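Local atomic coordinates of 2-hydroxyisobutyryl-CoA mutase large subunit (Aquincola tertiaricarbonis, PDB entry 4R3U), a protein that catalyses, together with its cobalamin-binding small subunit, the interconversion of 2-hydroxyisobutyryl-CoA and (S)-3-hydroxybutyryl-CoA. Residues A[113-118]-A[165-170]; A[267-272]-A[434-439]; A[351-356]-A[483-488]; A[511-516]-A[550-555]. All blocks are in the same frame, centred on the assembly; numbering follows the deposited sequence.

Overall arrangement
The four contacts lie in separate parts of a TIM-barrel mutase subunit, and none touches another. Contact 1 packs helix 107-119 on the loop after helix 158-164, and contact 2 packs helix 264-283 on helix 420-442; they lie on opposite sides of the chain's centre, their centres about 38 Å apart. Contact 1 lies nearer the chemistry: its Phe114 side chain is about 9 Å from bound 5'-deoxyadenosine, that of Phe270 in contact 2 about 12 Å from cobalamin. Contact 3 sits where a second large subunit and the cobalamin-binding small subunit come against it, the Pro352 side chain about 9 Å from cobalamin. Contact 4, its nearest atoms about 13 Å from contact 1, joins C-terminal helices.

Contact 1 of 4, residues A[113-118]-A[165-170]; sequences RFKYLI and LADIDL
Ile168 CD1 meets Ile118 CD1 of helix 107-119 at 4.2 Å, with Phe114 CB and Lys115 CG slightly farther from the same methyl. Beside it, Leu165 CD2 comes up obliquely to Phe114 CE2, also at 4.2 Å. These methyl and ring contacts form the close-packed side: Phe114, Leu165 and Ile168 are buried, and Ile125 of strand 125-128 lies against Phe114, Ile118 and Ile168. In the barrel, helix 107-119 and the loop after helix 158-164 thus pack over the strand that ends at Asp128. That loop bends through a type II beta turn from Leu165 to Ile168, whose backbone bond from Ile168 N to Leu165 O is 3.2 Å. The turn carries Asp167 to the outer, polar side. Here Lys115, its CG anti to the carbonyl carbon (chi1 -64°) and the rest of its chain extended, reaches across and places NZ 2.7 Å from Asp167 OD2. This salt bridge uses the carboxylate's anti lone pair, the one away from OD1. A weak bond of 3.4 Å joins Lys115 NZ to Ala166 O, and Asn111 hydrogen-bonds to both Lys115 NZ and Ala166 O. Asp167 is exposed, so solvent borders this edge.

Contact 2 of 4, residues A[267-272]-A[434-439]; sequences EAAFTL and FEILEE
Ile436 reaches across to helix 264-283 with nearly its whole side chain. Its CB lies 3.8 Å from Ala269 CB. From there the side chain forks: CG2, anti to the backbone N, approaches Ala269 CB to 3.6 Å and also meets Phe270 CE1 at 3.9 Å, while the other branch runs out through CG1 (chi2 -171°) to CD1, which again touches Ala269 CB, at 3.9 Å. Both arms of the isoleucine thus rest against the alanine methyl from the same side. CG2 comes to Phe270 at the ring's edge, in its plane, rather than over a face; the same ring makes an edge-to-face contact with Phe455. The next residue, Leu437, puts CD2 3.5 Å from Ala269 O and 4.0 Å from Leu272 CB, with CD1 close to that same CB. The two helix segments run in the same general sense, with a crossing angle of -43° and axes 9.1 Å apart at closest approach; the small Ala269 lets the backbones come near, its CA 6.4 Å from that of Ile436. Helix 264-283 packs on strand 298-302 of the TIM barrel's parallel sheet, Thr271 meeting Phe298 and Phe300, with helix 420-442 against its other side. Across the two segments the contact consists of methyl, methylene and ring-edge packing, which implies that it is held by burial of apolar surface rather than by directed polar bonds.

Contact 3 of 4, residues A[351-356]-A[483-488]; sequences KPQYMV and FVENEE
Glu487 starts with CG anti to its carbonyl carbon (chi1 -56°) and then runs extended through CD, which carries its carboxylate across to the turn holding Pro352 and Gln353. There OE1 accepts a hydrogen bond of 3.0 Å from Gln353 N, with an N-H...O angle of 154°. The donor meets OE1 on its syn side, 22° out of the carboxylate plane. OE1 also lies 3.6 Å from Pro352 CA, and OE2 rests 3.5 Å from Gln353 CG, so the carboxylate sits beside the start of the glutamine chain as well as at its backbone. The recipient is a type II beta turn from Lys351 to Tyr354, in which Gln353 has positive phi. An alanine in place of Glu487 would probably leave Gln353 N without this acceptor and open a gap beside Pro352 and the glutamine CG. The Gln353 side chain runs on beside Phe483 and Glu485, crossing both glutamate side chains at about a right angle. The Glu485 carboxylate, near the glutamine amide, takes its charged partners from the second subunit, another copy of this protein: OE2 pairs with Arg398 and OE1 with Lys394 of that chain. The contact thus joins two peripheral loops where subunits meet, and Pro352 also packs on Asp127 of the small subunit. Within the fold, segment 351-356 follows strand 340-344 and leads into helix 357-370, while segment 483-488 belongs to the long connection between helices 454-472 and 501-515.

Contact 4 of 4, residues A[511-516]-A[550-555]; sequences RVRAER and GATMGD
A capping box starts helix 553-564, and Arg516 bonds directly to it. Thr552, the N-cap, accepts from Asp555 N through OG1 (3.2 Å), and Asp555 OD2 answers by accepting from Thr552 N (2.8 Å), which approaches from above the carboxylate plane. Arg516 NH1 adds a second grip on OD2, a salt bridge of 2.5 Å on the syn side, with the oxygen tilted 22° from the guanidinium plane. The same NH1 donates to Gly550 O at 3.0 Å and 165°; that oxygen lies in the guanidinium plane, although the donor stands above the carbonyl plane. Arg516 NH2 also pairs with Glu518. Arg516 CG is wedged between its own N and carbonyl carbon (chi1 85°), and the chain then extends to NE, laying CD against Gly550 O. A leucine replacing Arg516 would probably leave Asp555 without this charge partner and Gly550 O without its donor. Gly550 ends the preceding helix in a Schellman motif; a CB here would collide with Arg516 CB and the preceding carbonyl oxygen, which calls for glycine. Val512 CG1 packs 3.4 Å from Gly550 O, while Thr552 CG2 sits 3.9 Å from Arg513 NE. Asp138 bonds both Arg513 and Thr552 OG1, linking the two segments to a loop. Here the end of helix 501-515 meets the turn between helices 540-549 and 553-564, with helix 518-532 against Arg516 and Asp555, and helix 158-164 against Val512.

Contact 1 of 4, residues A[113-118]-A[165-170]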
# COMPACT_ATOMS: atom_id res chain seq x y z
N ARG A 113 -23.27 9.59 9.72
CA ARG A 113 -22.00 9.20 9.08
C ARG A 113 -20.82 10.06 9.57
O ARG A 113 -19.75 9.49 9.80
CB ARG A 113 -22.10 9.24 7.54
CG ARG A 113 -20.87 8.68 6.79
CD ARG A 113 -20.56 7.21 7.08
NE ARG A 113 -21.53 6.35 6.42
CZ ARG A 113 -21.36 5.82 5.23
NH1 ARG A 113 -22.31 5.09 4.68
NH2 ARG A 113 -20.26 6.08 4.53
N PHE A 114 -21.00 11.40 9.78
CA PHE A 114 -19.94 12.27 10.35
C PHE A 114 -19.46 11.68 11.66
O PHE A 114 -18.27 11.50 11.86
CB PHE A 114 -20.43 13.71 10.60
CG PHE A 114 -20.62 14.58 9.38
CD1 PHE A 114 -20.06 14.23 8.15
CD2 PHE A 114 -21.38 15.75 9.45
CE1 PHE A 114 -20.25 15.04 7.02
CE2 PHE A 114 -21.52 16.58 8.34
CZ PHE A 114 -20.97 16.21 7.12
N LYS A 115 -20.43 11.37 12.54
CA LYS A 115 -20.21 10.81 13.88
C LYS A 115 -19.51 9.47 13.84
O LYS A 115 -18.55 9.28 14.59
CB LYS A 115 -21.51 10.80 14.69
CG LYS A 115 -22.01 12.23 14.94
CD LYS A 115 -23.39 12.31 15.52
CE LYS A 115 -23.68 13.71 16.02
NZ LYS A 115 -25.15 13.93 16.19
N TYR A 116 -19.91 8.58 12.90
CA TYR A 116 -19.26 7.29 12.68
C TYR A 116 -17.78 7.50 12.28
O TYR A 116 -16.88 6.85 12.85
CB TYR A 116 -19.97 6.50 11.58
CG TYR A 116 -19.22 5.25 11.19
CD1 TYR A 116 -19.30 4.10 11.97
CD2 TYR A 116 -18.36 5.24 10.09
CE1 TYR A 116 -18.57 2.95 11.65
CE2 TYR A 116 -17.60 4.11 9.78
CZ TYR A 116 -17.73 2.96 10.54
OH TYR A 116 -17.03 1.83 10.22
N LEU A 117 -17.56 8.36 11.27
CA LEU A 117 -16.24 8.70 10.71
C LEU A 117 -15.34 9.31 11.78
O LEU A 117 -14.17 8.93 11.85
CB LEU A 117 -16.39 9.65 9.49
CG LEU A 117 -17.05 9.06 8.24
CD1 LEU A 117 -17.33 10.13 7.23
CD2 LEU A 117 -16.21 7.93 7.64
N ILE A 118 -15.89 10.21 12.63
CA ILE A 118 -15.16 10.79 13.77
C ILE A 118 -14.77 9.69 14.78
O ILE A 118 -13.62 9.62 15.19
CB ILE A 118 -15.93 12.00 14.39
CG1 ILE A 118 -15.91 13.18 13.37
CG2 ILE A 118 -15.33 12.42 15.76
CD1 ILE A 118 -16.89 14.32 13.60
N LEU A 165 -25.10 19.42 10.82
CA LEU A 165 -24.04 19.73 11.77
C LEU A 165 -24.49 19.66 13.23
O LEU A 165 -23.83 20.21 14.11
CB LEU A 165 -23.40 21.10 11.41
CG LEU A 165 -22.63 21.14 10.07
CD1 LEU A 165 -22.39 22.55 9.60
CD2 LEU A 165 -21.29 20.35 10.16
N ALA A 166 -25.59 18.93 13.49
CA ALA A 166 -26.13 18.73 14.83
C ALA A 166 -25.08 18.05 15.71
O ALA A 166 -24.42 17.12 15.25
CB ALA A 166 -27.39 17.87 14.77
N ASP A 167 -24.90 18.57 16.94
CA ASP A 167 -23.93 18.07 17.93
C ASP A 167 -22.46 18.11 17.45
O ASP A 167 -21.62 17.36 17.96
CB ASP A 167 -24.33 16.66 18.46
CG ASP A 167 -25.82 16.43 18.64
OD1 ASP A 167 -26.42 17.07 19.56
OD2 ASP A 167 -26.40 15.65 17.86
N ILE A 168 -22.14 19.01 16.50
CA ILE A 168 -20.78 19.15 15.96
C ILE A 168 -20.23 20.49 16.38
O ILE A 168 -20.82 21.51 16.01
CB ILE A 168 -20.75 18.97 14.39
CG1 ILE A 168 -21.38 17.62 13.91
CG2 ILE A 168 -19.33 19.22 13.83
CD1 ILE A 168 -20.56 16.30 14.10
N ASP A 169 -19.12 20.51 17.14
CA ASP A 169 -18.54 21.79 17.63
C ASP A 169 -17.73 22.39 16.52
O ASP A 169 -16.60 21.98 16.32
CB ASP A 169 -17.68 21.59 18.90
CG ASP A 169 -17.35 22.86 19.64
OD1 ASP A 169 -17.21 23.92 18.99
OD2 ASP A 169 -17.23 22.81 20.88
N LEU A 170 -18.30 23.35 15.78
CA LEU A 170 -17.67 23.96 14.61
C LEU A 170 -16.37 24.71 14.88
O LEU A 170 -15.56 24.86 13.94
CB LEU A 170 -18.66 24.78 13.74
CG LEU A 170 -20.02 24.15 13.43
CD1 LEU A 170 -20.96 25.18 12.84
CD2 LEU A 170 -19.89 22.93 12.57

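Contact 2 of 4, residues A[267-272]-A[434-439]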
# COMPACT_ATOMS: atom_id res chain seq x y z
N GLU A 267 -3.49 18.69 -15.30
CA GLU A 267 -4.05 18.91 -13.98
C GLU A 267 -3.35 20.09 -13.28
O GLU A 267 -4.01 21.09 -12.97
CB GLU A 267 -3.92 17.64 -13.13
CG GLU A 267 -4.36 17.91 -11.70
CD GLU A 267 -4.07 16.85 -10.67
OE1 GLU A 267 -3.37 15.87 -11.00
OE2 GLU A 267 -4.53 17.02 -9.52
N ALA A 268 -2.03 19.96 -13.08
CA ALA A 268 -1.17 20.97 -12.46
C ALA A 268 -1.27 22.33 -13.14
O ALA A 268 -1.59 23.34 -12.50
CB ALA A 268 0.28 20.48 -12.43
N ALA A 269 -1.01 22.37 -14.45
CA ALA A 269 -1.02 23.61 -15.24
C ALA A 269 -2.37 24.29 -15.37
O ALA A 269 -2.42 25.51 -15.25
CB ALA A 269 -0.42 23.37 -16.61
N PHE A 270 -3.46 23.54 -15.59
CA PHE A 270 -4.80 24.14 -15.74
C PHE A 270 -5.34 24.70 -14.42
O PHE A 270 -6.06 25.70 -14.44
CB PHE A 270 -5.79 23.17 -16.42
CG PHE A 270 -5.43 22.66 -17.80
CD1 PHE A 270 -4.35 23.19 -18.51
CD2 PHE A 270 -6.18 21.66 -18.41
CE1 PHE A 270 -4.03 22.73 -19.78
CE2 PHE A 270 -5.88 21.23 -19.70
CZ PHE A 270 -4.79 21.75 -20.37
N THR A 271 -4.92 24.12 -13.27
CA THR A 271 -5.28 24.59 -11.94
C THR A 271 -4.56 25.91 -11.68
O THR A 271 -5.19 26.87 -11.18
CB THR A 271 -4.99 23.53 -10.87
OG1 THR A 271 -5.62 22.31 -11.25
CG2 THR A 271 -5.49 23.92 -9.49
N LEU A 272 -3.27 25.97 -12.03
CA LEU A 272 -2.50 27.20 -11.90
C LEU A 272 -3.04 28.31 -12.82
O LEU A 272 -3.11 29.46 -12.39
CB LEU A 272 -1.00 26.95 -12.07
CG LEU A 272 -0.36 26.17 -10.91
CD1 LEU A 272 1.12 26.01 -11.12
CD2 LEU A 272 -0.65 26.82 -9.55
N PHE A 434 5.15 25.91 -16.66
CA PHE A 434 5.34 27.31 -17.04
C PHE A 434 5.10 27.57 -18.53
O PHE A 434 4.47 28.57 -18.88
CB PHE A 434 6.68 27.88 -16.55
CG PHE A 434 6.65 28.24 -15.10
CD1 PHE A 434 5.68 29.10 -14.59
CD2 PHE A 434 7.61 27.74 -14.22
CE1 PHE A 434 5.64 29.40 -13.23
CE2 PHE A 434 7.56 28.04 -12.86
CZ PHE A 434 6.58 28.87 -12.38
N GLU A 435 5.55 26.63 -19.36
CA GLU A 435 5.41 26.54 -20.81
C GLU A 435 3.91 26.54 -21.17
O GLU A 435 3.52 27.26 -22.08
CB GLU A 435 6.08 25.23 -21.21
CG GLU A 435 6.73 25.15 -22.57
CD GLU A 435 7.61 23.92 -22.65
OE1 GLU A 435 7.09 22.85 -23.02
OE2 GLU A 435 8.80 24.02 -22.28
N ILE A 436 3.06 25.78 -20.44
CA ILE A 436 1.60 25.75 -20.65
C ILE A 436 0.95 27.07 -20.24
O ILE A 436 0.17 27.63 -21.01
CB ILE A 436 0.92 24.53 -19.98
CG1 ILE A 436 1.41 23.18 -20.60
CG2 ILE A 436 -0.64 24.67 -19.97
CD1 ILE A 436 0.59 21.88 -20.12
N LEU A 437 1.29 27.55 -19.04
CA LEU A 437 0.80 28.82 -18.47
C LEU A 437 1.08 30.02 -19.41
O LEU A 437 0.27 30.95 -19.49
CB LEU A 437 1.45 29.08 -17.09
CG LEU A 437 0.95 28.24 -15.92
CD1 LEU A 437 1.69 28.61 -14.67
CD2 LEU A 437 -0.54 28.44 -15.70
N GLU A 438 2.21 29.96 -20.13
CA GLU A 438 2.67 30.94 -21.10
C GLU A 438 1.77 30.91 -22.34
O GLU A 438 1.40 31.97 -22.84
CB GLU A 438 4.12 30.65 -21.47
CG GLU A 438 4.95 31.89 -21.66
CD GLU A 438 6.33 31.61 -22.21
OE1 GLU A 438 7.02 30.70 -21.67
OE2 GLU A 438 6.73 32.29 -23.18
N GLU A 439 1.41 29.70 -22.83
CA GLU A 439 0.55 29.50 -24.00
C GLU A 439 -0.85 30.00 -23.73
O GLU A 439 -1.44 30.66 -24.58
CB GLU A 439 0.51 28.03 -24.41
CG GLU A 439 0.14 27.81 -25.87
CD GLU A 439 -0.03 26.35 -26.26
OE1 GLU A 439 0.86 25.53 -25.94
OE2 GLU A 439 -1.04 26.03 -26.93

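Contact 3 of 4, residues A[351-356]-A[483-488]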
# COMPACT_ATOMS: atom_id res chain seq x y z
N LYS A 351 -14.32 -2.34 -10.52
CA LYS A 351 -15.50 -3.11 -10.16
C LYS A 351 -15.01 -4.59 -10.07
O LYS A 351 -15.13 -5.16 -8.98
CB LYS A 351 -16.66 -2.94 -11.17
CG LYS A 351 -18.01 -3.54 -10.72
CD LYS A 351 -19.15 -3.19 -11.66
CE LYS A 351 -20.48 -3.80 -11.28
NZ LYS A 351 -21.22 -3.03 -10.24
N PRO A 352 -14.34 -5.20 -11.08
CA PRO A 352 -13.82 -6.56 -10.86
C PRO A 352 -12.72 -6.57 -9.80
O PRO A 352 -11.94 -5.59 -9.70
CB PRO A 352 -13.26 -6.95 -12.23
CG PRO A 352 -13.00 -5.71 -12.93
CD PRO A 352 -14.01 -4.72 -12.44
N GLN A 353 -12.68 -7.63 -8.96
CA GLN A 353 -11.67 -7.81 -7.92
C GLN A 353 -11.52 -6.57 -7.04
O GLN A 353 -10.39 -6.20 -6.66
CB GLN A 353 -10.32 -8.21 -8.56
CG GLN A 353 -10.39 -9.48 -9.39
CD GLN A 353 -9.02 -9.92 -9.78
OE1 GLN A 353 -8.72 -10.09 -10.97
NE2 GLN A 353 -8.19 -10.18 -8.78
N TYR A 354 -12.66 -5.92 -6.71
CA TYR A 354 -12.72 -4.68 -5.93
C TYR A 354 -11.81 -4.59 -4.71
O TYR A 354 -11.33 -3.49 -4.46
CB TYR A 354 -14.17 -4.22 -5.63
CG TYR A 354 -14.86 -5.03 -4.55
CD1 TYR A 354 -15.54 -6.20 -4.86
CD2 TYR A 354 -14.81 -4.64 -3.21
CE1 TYR A 354 -16.09 -7.01 -3.87
CE2 TYR A 354 -15.37 -5.43 -2.20
CZ TYR A 354 -16.00 -6.62 -2.54
OH TYR A 354 -16.60 -7.40 -1.58
N MET A 355 -11.58 -5.69 -3.92
CA MET A 355 -10.71 -5.59 -2.71
C MET A 355 -9.27 -5.20 -3.01
O MET A 355 -8.58 -4.69 -2.15
CB MET A 355 -10.77 -6.81 -1.79
CG MET A 355 -11.96 -6.86 -0.87
SD MET A 355 -12.38 -5.40 0.13
CE MET A 355 -11.08 -5.38 1.37
N VAL A 356 -8.85 -5.40 -4.23
CA VAL A 356 -7.53 -5.04 -4.73
C VAL A 356 -7.33 -3.50 -4.72
O VAL A 356 -6.20 -3.02 -4.62
CB VAL A 356 -7.33 -5.75 -6.10
CG1 VAL A 356 -7.32 -4.79 -7.27
CG2 VAL A 356 -6.11 -6.61 -6.08
N PHE A 483 -4.84 -10.44 -15.50
CA PHE A 483 -5.25 -11.37 -14.44
C PHE A 483 -6.77 -11.37 -14.28
O PHE A 483 -7.27 -11.39 -13.15
CB PHE A 483 -4.48 -11.11 -13.12
CG PHE A 483 -2.97 -11.14 -13.27
CD1 PHE A 483 -2.28 -12.34 -13.30
CD2 PHE A 483 -2.25 -9.96 -13.41
CE1 PHE A 483 -0.91 -12.37 -13.54
CE2 PHE A 483 -0.87 -9.99 -13.65
CZ PHE A 483 -0.21 -11.19 -13.71
N VAL A 484 -7.48 -11.29 -15.42
CA VAL A 484 -8.94 -11.25 -15.51
C VAL A 484 -9.46 -12.59 -15.00
O VAL A 484 -8.87 -13.64 -15.30
CB VAL A 484 -9.47 -10.89 -16.94
CG1 VAL A 484 -10.97 -10.72 -16.97
CG2 VAL A 484 -8.80 -9.64 -17.48
N GLU A 485 -10.51 -12.54 -14.16
CA GLU A 485 -11.14 -13.69 -13.51
C GLU A 485 -12.61 -13.76 -13.84
O GLU A 485 -13.23 -12.72 -13.97
CB GLU A 485 -11.03 -13.54 -11.98
CG GLU A 485 -9.66 -13.83 -11.40
CD GLU A 485 -9.48 -13.48 -9.93
OE1 GLU A 485 -10.46 -13.56 -9.16
OE2 GLU A 485 -8.35 -13.12 -9.56
N ASN A 486 -13.20 -14.97 -13.88
CA ASN A 486 -14.65 -15.07 -14.05
C ASN A 486 -15.26 -15.33 -12.64
O ASN A 486 -15.68 -16.45 -12.33
CB ASN A 486 -15.03 -16.05 -15.14
CG ASN A 486 -14.67 -15.54 -16.52
OD1 ASN A 486 -13.51 -15.62 -16.96
ND2 ASN A 486 -15.65 -15.00 -17.22
N GLU A 487 -15.22 -14.25 -11.77
CA GLU A 487 -15.73 -14.20 -10.39
C GLU A 487 -17.25 -14.35 -10.41
O GLU A 487 -17.96 -13.47 -10.91
CB GLU A 487 -15.42 -12.84 -9.73
CG GLU A 487 -13.98 -12.36 -9.68
CD GLU A 487 -13.88 -10.94 -9.16
OE1 GLU A 487 -14.25 -10.00 -9.91
OE2 GLU A 487 -13.39 -10.75 -8.03
N GLU A 488 -17.76 -15.46 -9.88
CA GLU A 488 -19.21 -15.71 -9.85
C GLU A 488 -19.81 -15.44 -8.47
O GLU A 488 -21.01 -15.19 -8.34
CB GLU A 488 -19.52 -17.14 -10.35
CG GLU A 488 -19.12 -18.28 -9.42
CD GLU A 488 -17.64 -18.54 -9.16
OE1 GLU A 488 -16.81 -18.30 -10.06
OE2 GLU A 488 -17.33 -19.01 -8.04

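Contact 4 of 4, residues A[511-516]-A[550-555]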
# COMPACT_ATOMS: atom_id res chain seq x y z
N ARG A 511 -42.18 23.54 5.05
CA ARG A 511 -42.38 24.05 6.40
C ARG A 511 -41.63 25.36 6.57
O ARG A 511 -42.22 26.35 7.02
CB ARG A 511 -41.90 23.01 7.43
CG ARG A 511 -42.33 23.28 8.87
CD ARG A 511 -41.42 22.63 9.90
NE ARG A 511 -39.98 22.83 9.66
CZ ARG A 511 -39.15 23.45 10.49
NH1 ARG A 511 -39.60 23.94 11.64
NH2 ARG A 511 -37.87 23.58 10.19
N VAL A 512 -40.34 25.39 6.17
CA VAL A 512 -39.46 26.58 6.24
C VAL A 512 -40.10 27.75 5.48
O VAL A 512 -40.19 28.86 6.03
CB VAL A 512 -38.00 26.25 5.78
CG1 VAL A 512 -37.16 27.52 5.59
CG2 VAL A 512 -37.32 25.28 6.75
N ARG A 513 -40.58 27.48 4.24
CA ARG A 513 -41.28 28.46 3.40
C ARG A 513 -42.59 28.93 4.05
O ARG A 513 -42.93 30.11 3.93
CB ARG A 513 -41.60 27.86 2.02
CG ARG A 513 -40.41 27.59 1.14
CD ARG A 513 -40.92 26.91 -0.11
NE ARG A 513 -39.86 26.51 -1.05
CZ ARG A 513 -39.85 25.35 -1.69
NH1 ARG A 513 -40.79 24.44 -1.47
NH2 ARG A 513 -38.87 25.07 -2.54
N ALA A 514 -43.33 28.01 4.71
CA ALA A 514 -44.62 28.33 5.36
C ALA A 514 -44.44 29.23 6.61
O ALA A 514 -45.12 30.25 6.72
CB ALA A 514 -45.35 27.05 5.74
N GLU A 515 -43.49 28.86 7.51
CA GLU A 515 -43.15 29.53 8.77
C GLU A 515 -42.50 30.91 8.62
O GLU A 515 -42.57 31.71 9.57
CB GLU A 515 -42.20 28.63 9.59
CG GLU A 515 -42.90 27.58 10.44
CD GLU A 515 -42.02 26.55 11.14
OE1 GLU A 515 -42.58 25.75 11.93
OE2 GLU A 515 -40.79 26.50 10.87
N ARG A 516 -41.87 31.18 7.47
CA ARG A 516 -41.16 32.44 7.24
C ARG A 516 -42.04 33.65 6.94
O ARG A 516 -43.23 33.51 6.60
CB ARG A 516 -40.08 32.26 6.16
CG ARG A 516 -40.60 32.42 4.74
CD ARG A 516 -39.59 31.95 3.72
NE ARG A 516 -40.13 32.07 2.37
CZ ARG A 516 -39.56 31.56 1.29
NH1 ARG A 516 -38.43 30.88 1.38
NH2 ARG A 516 -40.13 31.73 0.10
N GLY A 550 -35.25 32.52 6.22
CA GLY A 550 -35.96 31.33 5.75
C GLY A 550 -35.96 31.12 4.25
O GLY A 550 -36.73 30.30 3.74
N ALA A 551 -35.08 31.85 3.51
CA ALA A 551 -34.96 31.70 2.06
C ALA A 551 -34.31 30.36 1.75
O ALA A 551 -33.42 29.88 2.49
CB ALA A 551 -34.11 32.82 1.47
N THR A 552 -34.75 29.74 0.66
CA THR A 552 -34.18 28.48 0.20
C THR A 552 -33.12 28.81 -0.83
O THR A 552 -33.07 29.95 -1.30
CB THR A 552 -35.26 27.53 -0.35
OG1 THR A 552 -35.78 28.07 -1.56
CG2 THR A 552 -36.38 27.26 0.65
N MET A 553 -32.27 27.83 -1.18
CA MET A 553 -31.24 28.00 -2.19
C MET A 553 -31.90 28.37 -3.55
O MET A 553 -31.43 29.28 -4.23
CB MET A 553 -30.43 26.71 -2.32
CG MET A 553 -29.40 26.76 -3.42
SD MET A 553 -28.70 25.17 -3.75
CE MET A 553 -27.56 25.05 -2.46
N GLY A 554 -32.97 27.65 -3.88
CA GLY A 554 -33.80 27.85 -5.07
C GLY A 554 -34.35 29.25 -5.17
O GLY A 554 -34.32 29.83 -6.25
N ASP A 555 -34.83 29.82 -4.04
CA ASP A 555 -35.36 31.21 -4.01
C ASP A 555 -34.28 32.19 -4.51
O ASP A 555 -34.54 32.99 -5.41
CB ASP A 555 -35.77 31.63 -2.58
CG ASP A 555 -36.97 30.95 -1.95
OD1 ASP A 555 -37.93 30.63 -2.68
OD2 ASP A 555 -36.99 30.79 -0.72